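Local coordinates for large adhesion protein (Lap) involved in biofilm formation (Marinobacter hydrocarbonoclasticus, PDB 6XI3) that probably serves as a calcium-stiffened extender of tandem Ig-like repeats that projects the adhesin toward its target during biofilm formation, at residues V129-I134 with L195-S200. Sequence-based numbering, arbitrary orientation.
Sequences VSVGTI and LTVEAS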
loop_
_atom_site.group_PDB
_atom_site.type_symbol
_atom_site.label_atom_id
_atom_site.label_comp_id
_atom_site.label_asym_id
_atom_site.label_seq_id
_atom_site.Cartn_x
_atom_site.Cartn_y
_atom_site.Cartn_z
ATOM N N VAL A 129 -18.082 -15.506 7.819
ATOM C CA VAL A 129 -16.631 -15.568 8.124
ATOM C C VAL A 129 -16.244 -14.300 8.887
ATOM O O VAL A 129 -16.819 -13.243 8.621
ATOM C CB VAL A 129 -15.780 -15.726 6.869
ATOM C CG1 VAL A 129 -15.815 -14.480 5.997
ATOM C CG2 VAL A 129 -14.361 -16.088 7.275
ATOM N N SER A 130 -15.318 -14.419 9.823
ATOM C CA SER A 130 -14.893 -13.253 10.623
ATOM C C SER A 130 -13.408 -13.376 10.951
ATOM O O SER A 130 -12.926 -14.497 11.245
ATOM C CB SER A 130 -15.785 -13.074 11.828
ATOM O OG SER A 130 -15.214 -13.652 12.973
ATOM N N VAL A 131 -12.700 -12.257 10.825
ATOM C CA VAL A 131 -11.268 -12.191 11.186
ATOM C C VAL A 131 -11.174 -12.058 12.697
ATOM O O VAL A 131 -11.714 -11.118 13.251
ATOM C CB VAL A 131 -10.551 -11.043 10.473
ATOM C CG1 VAL A 131 -9.121 -10.919 10.980
ATOM C CG2 VAL A 131 -10.577 -11.269 8.985
ATOM N N GLY A 132 -10.515 -13.001 13.347
ATOM C CA GLY A 132 -10.272 -12.908 14.794
ATOM C C GLY A 132 -9.147 -11.930 15.051
ATOM O O GLY A 132 -9.299 -11.028 15.902
ATOM N N THR A 133 -8.009 -12.163 14.414
ATOM C CA THR A 133 -6.869 -11.222 14.484
ATOM C C THR A 133 -6.081 -11.303 13.189
ATOM O O THR A 133 -5.949 -12.404 12.623
ATOM C CB THR A 133 -5.855 -11.482 15.608
ATOM O OG1 THR A 133 -5.243 -12.748 15.417
ATOM C CG2 THR A 133 -6.457 -11.486 16.981
ATOM N N ILE A 134 -5.546 -10.161 12.797
ATOM C CA ILE A 134 -4.394 -10.083 11.878
ATOM C C ILE A 134 -3.201 -9.767 12.765
ATOM O O ILE A 134 -3.133 -8.656 13.301
ATOM C CB ILE A 134 -4.630 -9.040 10.776
ATOM C CG1 ILE A 134 -5.826 -9.421 9.905
ATOM C CG2 ILE A 134 -3.376 -8.818 9.937
ATOM C CD1 ILE A 134 -6.420 -8.232 9.144
ATOM N N LEU A 195 -6.926 -6.020 3.608
ATOM C CA LEU A 195 -6.921 -7.468 3.288
ATOM C C LEU A 195 -8.383 -7.845 3.152
ATOM O O LEU A 195 -9.178 -7.473 4.063
ATOM C CB LEU A 195 -6.368 -8.289 4.455
ATOM C CG LEU A 195 -4.875 -8.490 4.576
ATOM C CD1 LEU A 195 -4.622 -9.610 5.587
ATOM C CD2 LEU A 195 -4.241 -8.808 3.228
ATOM N N THR A 196 -8.742 -8.539 2.094
ATOM C CA THR A 196 -10.128 -9.016 1.928
ATOM C C THR A 196 -10.125 -10.523 2.170
ATOM O O THR A 196 -9.349 -11.222 1.485
ATOM C CB THR A 196 -10.657 -8.668 0.537
ATOM O OG1 THR A 196 -10.795 -7.258 0.525
ATOM C CG2 THR A 196 -11.992 -9.309 0.246
ATOM N N VAL A 197 -10.964 -11.009 3.081
ATOM C CA VAL A 197 -11.084 -12.465 3.338
ATOM C C VAL A 197 -12.422 -12.929 2.752
ATOM O O VAL A 197 -13.462 -12.407 3.183
ATOM C CB VAL A 197 -10.920 -12.821 4.824
ATOM C CG1 VAL A 197 -11.107 -14.312 5.073
ATOM C CG2 VAL A 197 -9.556 -12.408 5.337
ATOM N N GLU A 198 -12.380 -13.860 1.799
ATOM C CA GLU A 198 -13.592 -14.460 1.203
ATOM C C GLU A 198 -13.670 -15.945 1.586
ATOM O O GLU A 198 -12.627 -16.644 1.520
ATOM C CB GLU A 198 -13.560 -14.235 -0.305
ATOM C CG GLU A 198 -14.694 -14.915 -1.042
ATOM C CD GLU A 198 -16.014 -14.169 -0.974
ATOM O OE1 GLU A 198 -15.982 -12.914 -1.000
ATOM O OE2 GLU A 198 -17.073 -14.837 -0.891
ATOM N N ALA A 199 -14.865 -16.401 1.978
ATOM C CA ALA A 199 -15.133 -17.805 2.364
ATOM C C ALA A 199 -16.381 -18.271 1.629
ATOM O O ALA A 199 -17.303 -17.459 1.462
ATOM C CB ALA A 199 -15.269 -17.954 3.859
ATOM N N SER A 200 -16.365 -19.519 1.161
ATOM C CA SER A 200 -17.462 -20.107 0.371
ATOM C C SER A 200 -17.571 -21.617 0.638
ATOM O O SER A 200 -16.585 -22.305 0.964
ATOM C CB SER A 200 -17.316 -19.760 -1.095
ATOM O OG SER A 200 -16.184 -20.405 -1.672
#
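Val129 and Ala199 meet most tightly across two facing strands that share no hydrogen bond, CB to CB at 3.8 Å. The methyl of Ala199 rests against the CB side of Val129, with both branches at nearly the same distance, CG2 of Val129 lying 4.0 Å from CB of Ala199. Further along, CG2 of Val131 touches CG2 of Val197 at 4.0 Å, the two side chains crossing at a slant; both valines share one rotamer (chi1 174° in Val131, 177° in Val197), which puts CG2 beside the backbone N and brings these two methyls together. CG1 of Val197 also reaches back to CG2 of Val129 at 4.3 Å, so Val197 lies against both valines. At the far end the contact is made by longer side chains: CD1 of Ile134 meets CD1 of Leu195 at 4.2 Å, and both residues also touch Phe217. This fits the splay of the strands, whose CA atoms are 6.4 Å apart at Val129 and Ala199 but 9.3 Å at Ile134 and Leu195. Backbone bonding is directed elsewhere: a classic beta bulge sets Gly132 and Thr133 opposite the single residue Asn142 of strand 140-148, and Thr196 pairs with Thr161. Leu143, Met160, Val156 and Ile158 add to the same apolar layer. Segments 129-134 and 195-200 run at 138° to each other, N to C, on strands of the two facing sheets, and their inward-facing aliphatic side chains form part of the core of an Ig-like beta-sandwich repeat.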